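Local coordinates for sensor protein (Shewanella oneidensis, PDB 3LIC), which probably senses an extracellular signal through its PDC-fold domain and relays it across the membrane to its own kinase part, at residues A[19-22]-A[23-26]; A[29-32]-A[33-37]; A[77-80]-A[81-85]; A[259-262]-A[263-266]. One frame throughout, in Å; residues are numbered along the deposited sequence.

Contacts 1 and 2 follow one another on the long helix 2-46, their centres about 16 Å apart, and that helix runs past both antiparallel sheets of the molecule. Contact 1 packs against the five-stranded sheet and contact 2 against the six-stranded one. Contact 3 comes next along the chain, at the end of strand 74-79 of the six-stranded sheet and in the turn that follows, within the first PDC sensor domain. Contact 4 comes last, where strand 255-261 of the other sheet passes into helix 262-268, which packs back on helix 2-46. Contacts 3 and 4 lie about 52 Å apart between centres, an extended layout consistent with a tandem PDC sensor, its two sheets both lying along helix 2-46.

Contact 1. Residues A[19-22]-A[23-26]; sequences SHSA and SRLQ
Ser21 and Arg24 lie side by side on helix 2-46, and their polar ends serve one acceptor: Ser21 OG and, in the modelled conformer, Arg24 NH1 both hydrogen-bond to the carbonyl of Leu176. In that conformer the two donors stay 3.7 Å apart, Ser21 OG to Arg24 NH1, as neighbours on a common target. Arg24 gets there with its chain extended from CG to NE, running back along the helix so that the guanidinium presents one face to His20 CB, which is 4.0 Å from Arg24 NH2. His20 ND1 makes a weak bond to Gln16 O, one turn earlier. Beneath the side chains, Gln26 N donates to Ala22 O at 2.9 Å and Leu25 N to Ser21 O at 3.1 Å. The bond from Ser23 N to Ser19 O is longer, 3.2 Å, and bent to 141° at the hydrogen. The small Ala22 and the branched Leu25 suit buried places, Leu25 meeting Val249 and Val256. Gln26, at the more open margin, sends NE2 to Glu30 OE2 on the next turn. Through Ser21 OG, and probably part of the time through Arg24, polar bonds as well as apolar packing join this helix to the segment around Leu176.

Contact 2. Residues A[29-32]-A[33-37]; sequences LEHA and QANTQ
His31 and Asn35, one turn apart on the long alpha helix 2-46 of this PDC sensor, cross obliquely, with the imidazole and amide planes turned 83° to each other. The closest approach of the two side chains is 3.5 Å, from His31 CD2 to Asn35 ND2. His31 carries its CG opposite the backbone nitrogen (chi1 -180°), which brings the imidazole to Asn35 and to the ring of Phe72; Asn35 touches Phe72 too. Short and polar, Asn35 suits a partly exposed place beside the ring. Another side of the helix faces the six-stranded sheet. There Leu29 and Ala32 rest on Trp132, the alanine small enough to let the helix come close, while Thr36 packs among Tyr149, Val151, Thr163 and Val165. Gln33 points its extended chain back toward Leu29, lying alongside that residue's backbone, and also touches Tyr149. Thr36 N donates to Ala32 O at 3.0 Å. The threonine hydroxyl may add a second bond to this carbonyl, though the position of OG1 is less certain. Ala34 N reaches Glu30 O at 2.9 Å, with 171° at the hydrogen.

Contact 3. Residues A[77-80]-A[81-85]; sequences IAFK and PNTFP
Phe79 and Phe84 flank a type II beta turn, Lys80 to Thr83, on its two ends and meet as a T-shaped (edge-to-face) pair. The edge of Phe84 points at the face of Phe79, centroids of the two rings 5.0 Å apart and planes at 67°, and Phe84 CE2 stands 3.7 Å above the Phe79 ring plane over its centre. Large flat side chains suit this buried side, where Phe84 also touches Asn53. The turn itself is more open. Pro81 takes its second position, where the ring restrains phi, here -50°, near what this position needs; Lys80 CB presses on Pro81 CD at 3.4 Å, closer than usual for two carbons. Asn82, exposed, holds the third position with positive phi, a conformation asparagine tolerates better than most residues, and starts its side chain away from 77-80. Lys80 turns its long chain outward from the turn, its NZ donating to Tyr159 O. Between the open and buried sides sits Thr83, whose OG1 comes 3.6 Å from Phe79 CB. Threonine also makes the carbonyl of Lys80 a double acceptor: Thr83 N, at 3.3 Å, and Thr83 OG1, at 2.7 Å, approach Lys80 O from the same face of its plane.

Contact 4. Residues A[259-262]-A[263-266]; sequences MVPK and HELF
Lys262 O receives the backbone N-H of Phe266 at 2.9 Å, the bond almost straight at 175° and nearly in line with the carbonyl. The edge of the Phe266 ring borders the same oxygen, and its CE1 lies 3.3 Å from Lys262 CG, so the lysine's aliphatic part runs past the ring. That ring also meets Tyr3 of helix 2-46. One residue earlier, Leu265 N donates to Pro261 O at 3.0 Å. Pro261 is the N-cap; proline suits a helix start, where its missing N-H costs no helical bond. His263 CG occupies the crowded position between backbone N and carbonyl carbon (chi1 56°), which folds the imidazole of this modelled conformer back over Pro261; Pro261 CB makes a CH-pi contact 3.8 Å from the His263 ring centroid. On the inner side, Leu265 CG packs 3.5 Å from Val260 CB, their side chains crossing at about a right angle, and both touch Leu14. Glu264 is extended: Glu264 CD lies 3.5 Å from Val260 CG1, and OE2 forms a salt bridge with Arg182. This is a strand-to-helix junction with a proline N-cap, closing the last strand in sequence, central in the five-stranded sheet of this PDC fold.

Contact 1. Residues A[19-22]-A[23-26]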
ATOM      1  N   SER A  19       5.661  10.489  13.424  1.00 23.11           N
ATOM      2  CA  SER A  19       4.284  10.860  13.718  1.00 24.42           C
ATOM      3  C   SER A  19       3.599  11.627  12.572  1.00 24.75           C
ATOM      4  O   SER A  19       2.477  11.317  12.231  1.00 24.48           O
ATOM      5  CB  SER A  19       4.277  11.750  14.940  1.00 24.79           C
ATOM      6  OG  SER A  19       2.959  12.138  15.201  1.00 29.60           O
ATOM      7  N   HIS A  20       4.256  12.660  12.026  1.00 25.38           N
ATOM      8  CA  HIS A  20       3.760  13.386  10.834  1.00 26.28           C
ATOM      9  C   HIS A  20       3.598  12.458   9.593  1.00 25.41           C
ATOM     10  O   HIS A  20       2.607  12.538   8.865  1.00 24.67           O
ATOM     11  CB  HIS A  20       4.669  14.578  10.476  1.00 26.14           C
ATOM     12  CG  HIS A  20       4.580  15.734  11.451  1.00 32.16           C
ATOM     13  ND1 HIS A  20       4.809  15.594  12.811  0.50 32.35           N
ATOM     14  CD2 HIS A  20       4.316  17.053  11.259  0.50 33.23           C
ATOM     15  CE1 HIS A  20       4.684  16.767  13.410  0.50 31.25           C
ATOM     16  NE2 HIS A  20       4.381  17.668  12.492  0.50 33.64           N
ATOM     17  N   SER A  21       4.592  11.615   9.356  1.00 24.37           N
ATOM     18  CA  SER A  21       4.566  10.659   8.270  1.00 23.97           C
ATOM     19  C   SER A  21       3.524   9.543   8.423  1.00 23.04           C
ATOM     20  O   SER A  21       2.960   9.099   7.417  1.00 22.20           O
ATOM     21  CB  SER A  21       5.924  10.032   8.120  1.00 23.94           C
ATOM     22  OG  SER A  21       6.677  10.937   7.374  1.00 28.26           O
ATOM     23  N   ALA A  22       3.290   9.078   9.649  1.00 21.14           N
ATOM     24  CA  ALA A  22       2.222   8.091   9.877  1.00 20.27           C
ATOM     25  C   ALA A  22       0.899   8.773   9.530  1.00 19.82           C
ATOM     26  O   ALA A  22      -0.062   8.180   9.092  1.00 20.61           O
ATOM     27  CB  ALA A  22       2.209   7.601  11.400  1.00 17.09           C
ATOM     28  N   SER A  23       0.854  10.047   9.798  1.00 19.48           N
ATOM     29  CA  SER A  23      -0.298  10.848   9.543  1.00 20.44           C
ATOM     30  C   SER A  23      -0.622  11.002   8.054  1.00 19.58           C
ATOM     31  O   SER A  23      -1.774  10.856   7.640  1.00 20.20           O
ATOM     32  CB  SER A  23       0.002  12.247  10.094  1.00 21.08           C
ATOM     33  OG  SER A  23      -1.112  12.751  10.707  1.00 21.65           O
ATOM     34  N   ARG A  24       0.355  11.426   7.285  1.00 18.34           N
ATOM     35  CA  ARG A  24       0.255  11.499   5.828  0.50 18.75           C
ATOM     36  C   ARG A  24      -0.235  10.167   5.288  1.00 18.78           C
ATOM     37  O   ARG A  24      -1.119  10.094   4.444  1.00 19.97           O
ATOM     38  CB  ARG A  24       1.635  11.796   5.219  0.50 18.19           C
ATOM     39  CG  ARG A  24       2.333  13.016   5.874  0.50 18.10           C
ATOM     40  CD  ARG A  24       3.421  13.701   5.022  0.50 13.91           C
ATOM     41  NE  ARG A  24       3.700  14.973   5.669  0.50 15.97           N
ATOM     42  CZ  ARG A  24       4.774  15.260   6.398  0.50 15.22           C
ATOM     43  NH1 ARG A  24       5.768  14.395   6.520  0.50  6.20           N
ATOM     44  NH2 ARG A  24       4.852  16.450   6.974  0.50 17.87           N
ATOM     45  N   LEU A  25       0.378   9.091   5.779  1.00 18.01           N
ATOM     46  CA  LEU A  25       0.078   7.785   5.267  1.00 17.38           C
ATOM     47  C   LEU A  25      -1.371   7.472   5.643  1.00 17.97           C
ATOM     48  O   LEU A  25      -2.088   6.958   4.827  1.00 17.73           O
ATOM     49  CB  LEU A  25       1.061   6.695   5.763  1.00 17.04           C
ATOM     50  CG  LEU A  25       0.673   5.230   5.455  1.00 16.75           C
ATOM     51  CD1 LEU A  25       0.661   4.873   4.009  1.00 10.32           C
ATOM     52  CD2 LEU A  25       1.582   4.267   6.221  1.00 14.94           C
ATOM     53  N   GLN A  26      -1.814   7.810   6.859  1.00 17.94           N
ATOM     54  CA  GLN A  26      -3.213   7.591   7.227  1.00 17.92           C
ATOM     55  C   GLN A  26      -4.243   8.244   6.289  1.00 17.20           C
ATOM     56  O   GLN A  26      -5.211   7.602   5.860  1.00 14.33           O
ATOM     57  CB  GLN A  26      -3.474   8.121   8.652  1.00 19.84           C
ATOM     58  CG  GLN A  26      -4.875   7.742   9.227  1.00 20.19           C
ATOM     59  CD  GLN A  26      -5.232   8.582  10.449  1.00 28.46           C
ATOM     60  OE1 GLN A  26      -4.372   9.223  11.063  1.00 26.01           O
ATOM     61  NE2 GLN A  26      -6.512   8.603  10.792  1.00 29.50           N
TER

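Contact 2. Residues A[29-32]-A[33-37]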
ATOM      1  N   LEU A  29      -4.302   6.456   2.854  1.00 14.70           N
ATOM      2  CA  LEU A  29      -4.909   5.121   2.824  1.00 14.32           C
ATOM      3  C   LEU A  29      -6.410   5.251   3.032  1.00 13.60           C
ATOM      4  O   LEU A  29      -7.206   4.565   2.395  1.00 12.64           O
ATOM      5  CB  LEU A  29      -4.266   4.230   3.925  1.00 15.69           C
ATOM      6  CG  LEU A  29      -2.759   3.867   3.803  1.00 13.60           C
ATOM      7  CD1 LEU A  29      -2.275   3.084   5.049  1.00 14.86           C
ATOM      8  CD2 LEU A  29      -2.476   3.041   2.559  1.00 12.94           C
ATOM      9  N   GLU A  30      -6.822   6.213   3.862  1.00 13.50           N
ATOM     10  CA  GLU A  30      -8.239   6.423   4.035  1.00 14.40           C
ATOM     11  C   GLU A  30      -8.861   7.035   2.769  1.00 15.07           C
ATOM     12  O   GLU A  30     -10.018   6.720   2.458  1.00 15.48           O
ATOM     13  CB  GLU A  30      -8.557   7.273   5.274  1.00 13.78           C
ATOM     14  CG  GLU A  30      -8.066   6.581   6.555  1.00 17.28           C
ATOM     15  CD  GLU A  30      -8.303   7.430   7.808  1.00 21.82           C
ATOM     16  OE1 GLU A  30      -8.615   8.625   7.651  1.00 24.43           O
ATOM     17  OE2 GLU A  30      -8.160   6.904   8.948  1.00 20.83           O
ATOM     18  N   HIS A  31      -8.136   7.935   2.080  1.00 14.46           N
ATOM     19  CA  HIS A  31      -8.635   8.481   0.809  1.00 14.48           C
ATOM     20  C   HIS A  31      -8.878   7.333  -0.224  1.00 13.76           C
ATOM     21  O   HIS A  31      -9.888   7.268  -0.895  1.00 12.92           O
ATOM     22  CB  HIS A  31      -7.642   9.529   0.270  1.00 14.69           C
ATOM     23  CG  HIS A  31      -8.073  10.148  -1.017  1.00 16.31           C
ATOM     24  ND1 HIS A  31      -7.179  10.654  -1.948  1.00 23.08           N
ATOM     25  CD2 HIS A  31      -9.302  10.305  -1.549  1.00 13.53           C
ATOM     26  CE1 HIS A  31      -7.841  11.109  -2.997  1.00 16.01           C
ATOM     27  NE2 HIS A  31      -9.137  10.920  -2.771  1.00 22.97           N
ATOM     28  N   ALA A  32      -7.935   6.412  -0.326  1.00 13.95           N
ATOM     29  CA  ALA A  32      -8.033   5.275  -1.262  1.00 13.49           C
ATOM     30  C   ALA A  32      -9.205   4.348  -0.873  1.00 13.55           C
ATOM     31  O   ALA A  32      -9.968   3.906  -1.724  1.00 12.78           O
ATOM     32  CB  ALA A  32      -6.710   4.481  -1.251  1.00 12.63           C
ATOM     33  N   GLN A  33      -9.327   4.089   0.434  1.00 13.91           N
ATOM     34  CA  GLN A  33     -10.432   3.311   0.988  1.00 13.70           C
ATOM     35  C   GLN A  33     -11.765   3.903   0.616  1.00 13.35           C
ATOM     36  O   GLN A  33     -12.590   3.216  -0.014  1.00 13.41           O
ATOM     37  CB  GLN A  33     -10.280   3.147   2.496  1.00 13.14           C
ATOM     38  CG  GLN A  33      -9.025   2.305   2.819  1.00 14.61           C
ATOM     39  CD  GLN A  33      -8.570   2.288   4.318  1.00 16.82           C
ATOM     40  OE1 GLN A  33      -9.288   2.705   5.209  1.00 21.79           O
ATOM     41  NE2 GLN A  33      -7.359   1.841   4.557  1.00 15.81           N
ATOM     42  N   ALA A  34     -11.962   5.160   0.989  1.00 12.41           N
ATOM     43  CA  ALA A  34     -13.208   5.887   0.752  1.00 13.12           C
ATOM     44  C   ALA A  34     -13.654   5.922  -0.685  1.00 13.17           C
ATOM     45  O   ALA A  34     -14.847   5.727  -0.979  1.00 12.07           O
ATOM     46  CB  ALA A  34     -13.082   7.311   1.239  1.00 12.71           C
ATOM     47  N   ASN A  35     -12.708   6.186  -1.575  1.00 14.03           N
ATOM     48  CA  ASN A  35     -12.976   6.164  -3.010  1.00 16.15           C
ATOM     49  C   ASN A  35     -13.318   4.813  -3.631  1.00 15.34           C
ATOM     50  O   ASN A  35     -14.179   4.713  -4.470  1.00 15.51           O
ATOM     51  CB  ASN A  35     -11.778   6.750  -3.725  1.00 17.61           C
ATOM     52  CG  ASN A  35     -11.902   8.250  -3.866  1.00 25.44           C
ATOM     53  OD1 ASN A  35     -11.755   8.787  -4.967  1.00 32.54           O
ATOM     54  ND2 ASN A  35     -12.227   8.933  -2.765  1.00 31.33           N
ATOM     55  N   THR A  36     -12.586   3.788  -3.261  1.00 15.18           N
ATOM     56  CA  THR A  36     -12.907   2.443  -3.700  1.00 16.37           C
ATOM     57  C   THR A  36     -14.281   2.037  -3.141  1.00 16.82           C
ATOM     58  O   THR A  36     -15.115   1.543  -3.874  1.00 17.21           O
ATOM     59  CB  THR A  36     -11.843   1.473  -3.242  1.00 15.10           C
ATOM     60  OG1 THR A  36     -10.610   2.034  -3.641  1.00 15.27           O
ATOM     61  CG2 THR A  36     -12.001   0.090  -3.928  1.00 17.31           C
ATOM     62  N   GLN A  37     -14.516   2.277  -1.860  1.00 15.72           N
ATOM     63  CA  GLN A  37     -15.844   2.011  -1.311  1.00 15.73           C
ATOM     64  C   GLN A  37     -16.940   2.791  -2.066  1.00 13.49           C
ATOM     65  O   GLN A  37     -18.010   2.261  -2.341  1.00 13.23           O
ATOM     66  CB  GLN A  37     -15.862   2.315   0.217  1.00 14.79           C
ATOM     67  CG  GLN A  37     -14.994   1.347   0.998  1.00 16.63           C
ATOM     68  CD  GLN A  37     -14.809   1.803   2.458  1.00 25.87           C
ATOM     69  OE1 GLN A  37     -15.369   2.809   2.874  1.00 32.28           O
ATOM     70  NE2 GLN A  37     -14.002   1.085   3.222  1.00 25.69           N
TER

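Contact 3. Residues A[77-80]-A[81-85]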
ATOM      1  N   ILE A  77     -11.895  -2.549 -12.381  1.00 13.84           N
ATOM      2  CA  ILE A  77     -13.224  -3.082 -12.139  1.00 13.90           C
ATOM      3  C   ILE A  77     -13.254  -4.500 -12.671  1.00 15.35           C
ATOM      4  O   ILE A  77     -13.280  -4.700 -13.877  1.00 15.35           O
ATOM      5  CB  ILE A  77     -14.305  -2.288 -12.858  1.00 14.82           C
ATOM      6  CG1 ILE A  77     -14.318  -0.850 -12.331  1.00 14.01           C
ATOM      7  CG2 ILE A  77     -15.725  -3.066 -12.719  1.00 14.40           C
ATOM      8  CD1 ILE A  77     -15.331   0.019 -13.039  1.00 11.56           C
ATOM      9  N   ALA A  78     -13.272  -5.485 -11.761  1.00 16.04           N
ATOM     10  CA  ALA A  78     -12.987  -6.862 -12.103  1.00 16.28           C
ATOM     11  C   ALA A  78     -14.211  -7.737 -11.758  1.00 17.95           C
ATOM     12  O   ALA A  78     -14.735  -7.642 -10.653  1.00 19.47           O
ATOM     13  CB  ALA A  78     -11.754  -7.296 -11.379  1.00 15.21           C
ATOM     14  N   PHE A  79     -14.721  -8.523 -12.710  1.00 18.42           N
ATOM     15  CA  PHE A  79     -16.008  -9.265 -12.494  1.00 19.89           C
ATOM     16  C   PHE A  79     -15.754 -10.755 -12.231  1.00 20.13           C
ATOM     17  O   PHE A  79     -14.756 -11.289 -12.713  1.00 20.20           O
ATOM     18  CB  PHE A  79     -17.000  -9.106 -13.693  1.00 18.40           C
ATOM     19  CG  PHE A  79     -17.455  -7.679 -13.920  1.00 19.56           C
ATOM     20  CD1 PHE A  79     -18.604  -7.187 -13.310  1.00 21.69           C
ATOM     21  CD2 PHE A  79     -16.713  -6.834 -14.682  1.00 17.29           C
ATOM     22  CE1 PHE A  79     -18.982  -5.882 -13.502  1.00 24.15           C
ATOM     23  CE2 PHE A  79     -17.091  -5.516 -14.881  1.00 19.83           C
ATOM     24  CZ  PHE A  79     -18.223  -5.046 -14.300  1.00 20.59           C
ATOM     25  N   LYS A  80     -16.625 -11.401 -11.458  1.00 21.76           N
ATOM     26  CA  LYS A  80     -16.591 -12.866 -11.345  1.00 24.93           C
ATOM     27  C   LYS A  80     -16.580 -13.543 -12.731  1.00 25.41           C
ATOM     28  O   LYS A  80     -17.178 -13.033 -13.668  1.00 24.45           O
ATOM     29  CB  LYS A  80     -17.819 -13.358 -10.613  1.00 24.86           C
ATOM     30  CG  LYS A  80     -17.621 -13.818  -9.221  1.00 28.72           C
ATOM     31  CD  LYS A  80     -18.946 -14.444  -8.737  0.50 30.81           C
ATOM     32  CE  LYS A  80     -18.765 -15.238  -7.446  0.50 32.34           C
ATOM     33  NZ  LYS A  80     -18.708 -14.330  -6.278  0.50 32.65           N
ATOM     34  N   PRO A  81     -15.929 -14.710 -12.845  1.00 26.75           N
ATOM     35  CA  PRO A  81     -15.930 -15.488 -14.098  1.00 27.29           C
ATOM     36  C   PRO A  81     -17.361 -15.676 -14.645  1.00 28.20           C
ATOM     37  O   PRO A  81     -18.221 -16.137 -13.908  1.00 28.14           O
ATOM     38  CB  PRO A  81     -15.368 -16.844 -13.661  1.00 27.43           C
ATOM     39  CG  PRO A  81     -14.614 -16.590 -12.374  1.00 26.99           C
ATOM     40  CD  PRO A  81     -15.376 -15.477 -11.706  1.00 27.29           C
ATOM     41  N   ASN A  82     -17.625 -15.294 -15.901  1.00 29.11           N
ATOM     42  CA  ASN A  82     -18.930 -15.608 -16.526  1.00 31.40           C
ATOM     43  C   ASN A  82     -20.127 -14.773 -16.095  1.00 32.56           C
ATOM     44  O   ASN A  82     -21.283 -15.155 -16.353  1.00 32.33           O
ATOM     45  CB  ASN A  82     -19.282 -17.099 -16.351  1.00 30.92           C
ATOM     46  CG  ASN A  82     -18.338 -17.986 -17.106  1.00 29.16           C
ATOM     47  OD1 ASN A  82     -17.638 -18.817 -16.534  1.00 29.54           O
ATOM     48  ND2 ASN A  82     -18.223 -17.721 -18.374  1.00 28.56           N
ATOM     49  N   THR A  83     -19.839 -13.641 -15.454  1.00 33.16           N
ATOM     50  CA  THR A  83     -20.868 -12.649 -15.166  1.00 33.94           C
ATOM     51  C   THR A  83     -21.625 -12.326 -16.436  1.00 35.18           C
ATOM     52  O   THR A  83     -22.829 -12.274 -16.426  1.00 35.92           O
ATOM     53  CB  THR A  83     -20.241 -11.356 -14.607  1.00 32.80           C
ATOM     54  OG1 THR A  83     -19.498 -11.674 -13.440  1.00 30.90           O
ATOM     55  CG2 THR A  83     -21.296 -10.399 -14.224  1.00 33.31           C
ATOM     56  N   PHE A  84     -20.909 -12.115 -17.533  1.00 37.21           N
ATOM     57  CA  PHE A  84     -21.521 -11.722 -18.814  1.00 39.03           C
ATOM     58  C   PHE A  84     -21.313 -12.796 -19.897  1.00 40.76           C
ATOM     59  O   PHE A  84     -20.356 -13.557 -19.819  1.00 41.25           O
ATOM     60  CB  PHE A  84     -20.909 -10.416 -19.313  1.00 38.49           C
ATOM     61  CG  PHE A  84     -20.992  -9.305 -18.332  1.00 37.73           C
ATOM     62  CD1 PHE A  84     -22.232  -8.815 -17.928  1.00 36.54           C
ATOM     63  CD2 PHE A  84     -19.838  -8.776 -17.778  1.00 36.62           C
ATOM     64  CE1 PHE A  84     -22.312  -7.819 -17.029  1.00 37.71           C
ATOM     65  CE2 PHE A  84     -19.913  -7.763 -16.854  1.00 37.66           C
ATOM     66  CZ  PHE A  84     -21.152  -7.266 -16.488  1.00 37.84           C
ATOM     67  N   PRO A  85     -22.215 -12.854 -20.909  1.00 42.47           N
ATOM     68  CA  PRO A  85     -22.152 -13.920 -21.953  1.00 42.79           C
ATOM     69  C   PRO A  85     -20.906 -13.752 -22.821  1.00 42.99           C
ATOM     70  O   PRO A  85     -20.492 -12.612 -23.074  1.00 43.06           O
ATOM     71  CB  PRO A  85     -23.426 -13.675 -22.791  1.00 42.73           C
ATOM     72  CG  PRO A  85     -24.334 -12.840 -21.910  1.00 43.03           C
ATOM     73  CD  PRO A  85     -23.388 -11.965 -21.095  1.00 42.45           C
TER

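Contact 4. Residues A[259-262]-A[263-266]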
HETATM    1  N   MSE A 259      14.213   6.151  10.282  1.00 23.96           N
HETATM    2  CA  MSE A 259      15.506   5.733  10.816  1.00 24.97           C
HETATM    3  C   MSE A 259      16.553   6.476  10.018  1.00 24.33           C
HETATM    4  O   MSE A 259      16.419   6.588   8.792  1.00 23.95           O
HETATM    5  CB  MSE A 259      15.684   4.237  10.652  1.00 24.89           C
HETATM    6  CG  MSE A 259      15.805   3.828   9.239  1.00 33.42           C
HETATM    7 SE   MSE A 259      15.108   2.006   8.914  1.00 58.37          SE
HETATM    8  CE  MSE A 259      13.356   2.524   8.265  1.00 51.66           C
ATOM      9  N   VAL A 260      17.576   7.004  10.702  1.00 24.13           N
ATOM     10  CA  VAL A 260      18.697   7.678  10.035  1.00 23.17           C
ATOM     11  C   VAL A 260      20.003   7.170  10.665  1.00 22.84           C
ATOM     12  O   VAL A 260      20.060   6.910  11.867  1.00 22.09           O
ATOM     13  CB  VAL A 260      18.578   9.210  10.193  1.00 24.58           C
ATOM     14  CG1 VAL A 260      19.673   9.982   9.383  1.00 23.40           C
ATOM     15  CG2 VAL A 260      17.162   9.684   9.836  1.00 22.47           C
ATOM     16  N   PRO A 261      21.044   6.959   9.853  1.00 23.15           N
ATOM     17  CA  PRO A 261      22.273   6.460  10.525  1.00 23.04           C
ATOM     18  C   PRO A 261      22.696   7.419  11.625  1.00 22.95           C
ATOM     19  O   PRO A 261      22.575   8.630  11.476  1.00 22.33           O
ATOM     20  CB  PRO A 261      23.313   6.428   9.423  1.00 23.06           C
ATOM     21  CG  PRO A 261      22.416   6.261   8.074  1.00 23.92           C
ATOM     22  CD  PRO A 261      21.152   7.031   8.370  1.00 22.31           C
ATOM     23  N   LYS A 262      23.136   6.867  12.751  1.00 22.78           N
ATOM     24  CA  LYS A 262      23.551   7.688  13.873  1.00 23.68           C
ATOM     25  C   LYS A 262      24.698   8.680  13.552  1.00 22.53           C
ATOM     26  O   LYS A 262      24.661   9.823  14.019  1.00 21.81           O
ATOM     27  CB  LYS A 262      23.960   6.787  15.058  1.00 23.34           C
ATOM     28  CG  LYS A 262      24.227   7.605  16.287  1.00 27.16           C
ATOM     29  CD  LYS A 262      24.392   6.712  17.513  1.00 38.15           C
ATOM     30  CE  LYS A 262      25.844   6.194  17.606  1.00 43.27           C
ATOM     31  NZ  LYS A 262      26.073   5.171  18.691  1.00 46.91           N
ATOM     32  N   HIS A 263      25.732   8.257  12.811  1.00 23.11           N
ATOM     33  CA  HIS A 263      26.878   9.140  12.469  0.50 23.23           C
ATOM     34  C   HIS A 263      26.379  10.435  11.859  1.00 24.21           C
ATOM     35  O   HIS A 263      26.799  11.548  12.209  1.00 24.79           O
ATOM     36  CB  HIS A 263      27.900   8.440  11.509  0.50 22.80           C
ATOM     37  CG  HIS A 263      27.328   7.901  10.213  0.50 20.29           C
ATOM     38  ND1 HIS A 263      27.042   8.704   9.120  0.50 16.23           N
ATOM     39  CD2 HIS A 263      27.100   6.624   9.802  0.50 16.85           C
ATOM     40  CE1 HIS A 263      26.616   7.960   8.118  0.50 12.46           C
ATOM     41  NE2 HIS A 263      26.641   6.695   8.502  0.50 16.44           N
ATOM     42  N   GLU A 264      25.463  10.246  10.916  1.00 24.41           N
ATOM     43  CA  GLU A 264      24.852  11.321  10.147  1.00 26.03           C
ATOM     44  C   GLU A 264      23.948  12.166  11.040  1.00 26.35           C
ATOM     45  O   GLU A 264      23.975  13.387  10.958  1.00 25.93           O
ATOM     46  CB  GLU A 264      24.039  10.731   8.971  1.00 25.38           C
ATOM     47  CG  GLU A 264      23.007  11.685   8.440  1.00 30.16           C
ATOM     48  CD  GLU A 264      22.162  11.132   7.258  1.00 33.99           C
ATOM     49  OE1 GLU A 264      22.444  10.022   6.719  1.00 31.06           O
ATOM     50  OE2 GLU A 264      21.234  11.869   6.864  1.00 33.91           O
ATOM     51  N   LEU A 265      23.146  11.545  11.897  1.00 26.48           N
ATOM     52  CA  LEU A 265      22.316  12.391  12.760  1.00 28.06           C
ATOM     53  C   LEU A 265      23.205  13.275  13.665  1.00 29.22           C
ATOM     54  O   LEU A 265      22.949  14.504  13.782  1.00 26.94           O
ATOM     55  CB  LEU A 265      21.303  11.592  13.591  1.00 27.24           C
ATOM     56  CG  LEU A 265      20.135  10.990  12.823  1.00 29.09           C
ATOM     57  CD1 LEU A 265      19.335  10.056  13.748  1.00 31.15           C
ATOM     58  CD2 LEU A 265      19.256  12.140  12.277  1.00 26.65           C
ATOM     59  N   PHE A 266      24.224  12.653  14.305  1.00 29.88           N
ATOM     60  CA  PHE A 266      25.198  13.436  15.121  1.00 31.70           C
ATOM     61  C   PHE A 266      25.961  14.491  14.295  1.00 31.95           C
ATOM     62  O   PHE A 266      26.006  15.647  14.670  1.00 31.09           O
ATOM     63  CB  PHE A 266      26.147  12.534  15.931  1.00 31.92           C
ATOM     64  CG  PHE A 266      25.483  11.895  17.128  1.00 35.51           C
ATOM     65  CD1 PHE A 266      24.505  10.920  16.967  1.00 36.11           C
ATOM     66  CD2 PHE A 266      25.802  12.300  18.431  1.00 39.30           C
ATOM     67  CE1 PHE A 266      23.863  10.321  18.085  1.00 38.59           C
ATOM     68  CE2 PHE A 266      25.152  11.690  19.569  1.00 40.96           C
ATOM     69  CZ  PHE A 266      24.185  10.720  19.390  1.00 37.79           C
TER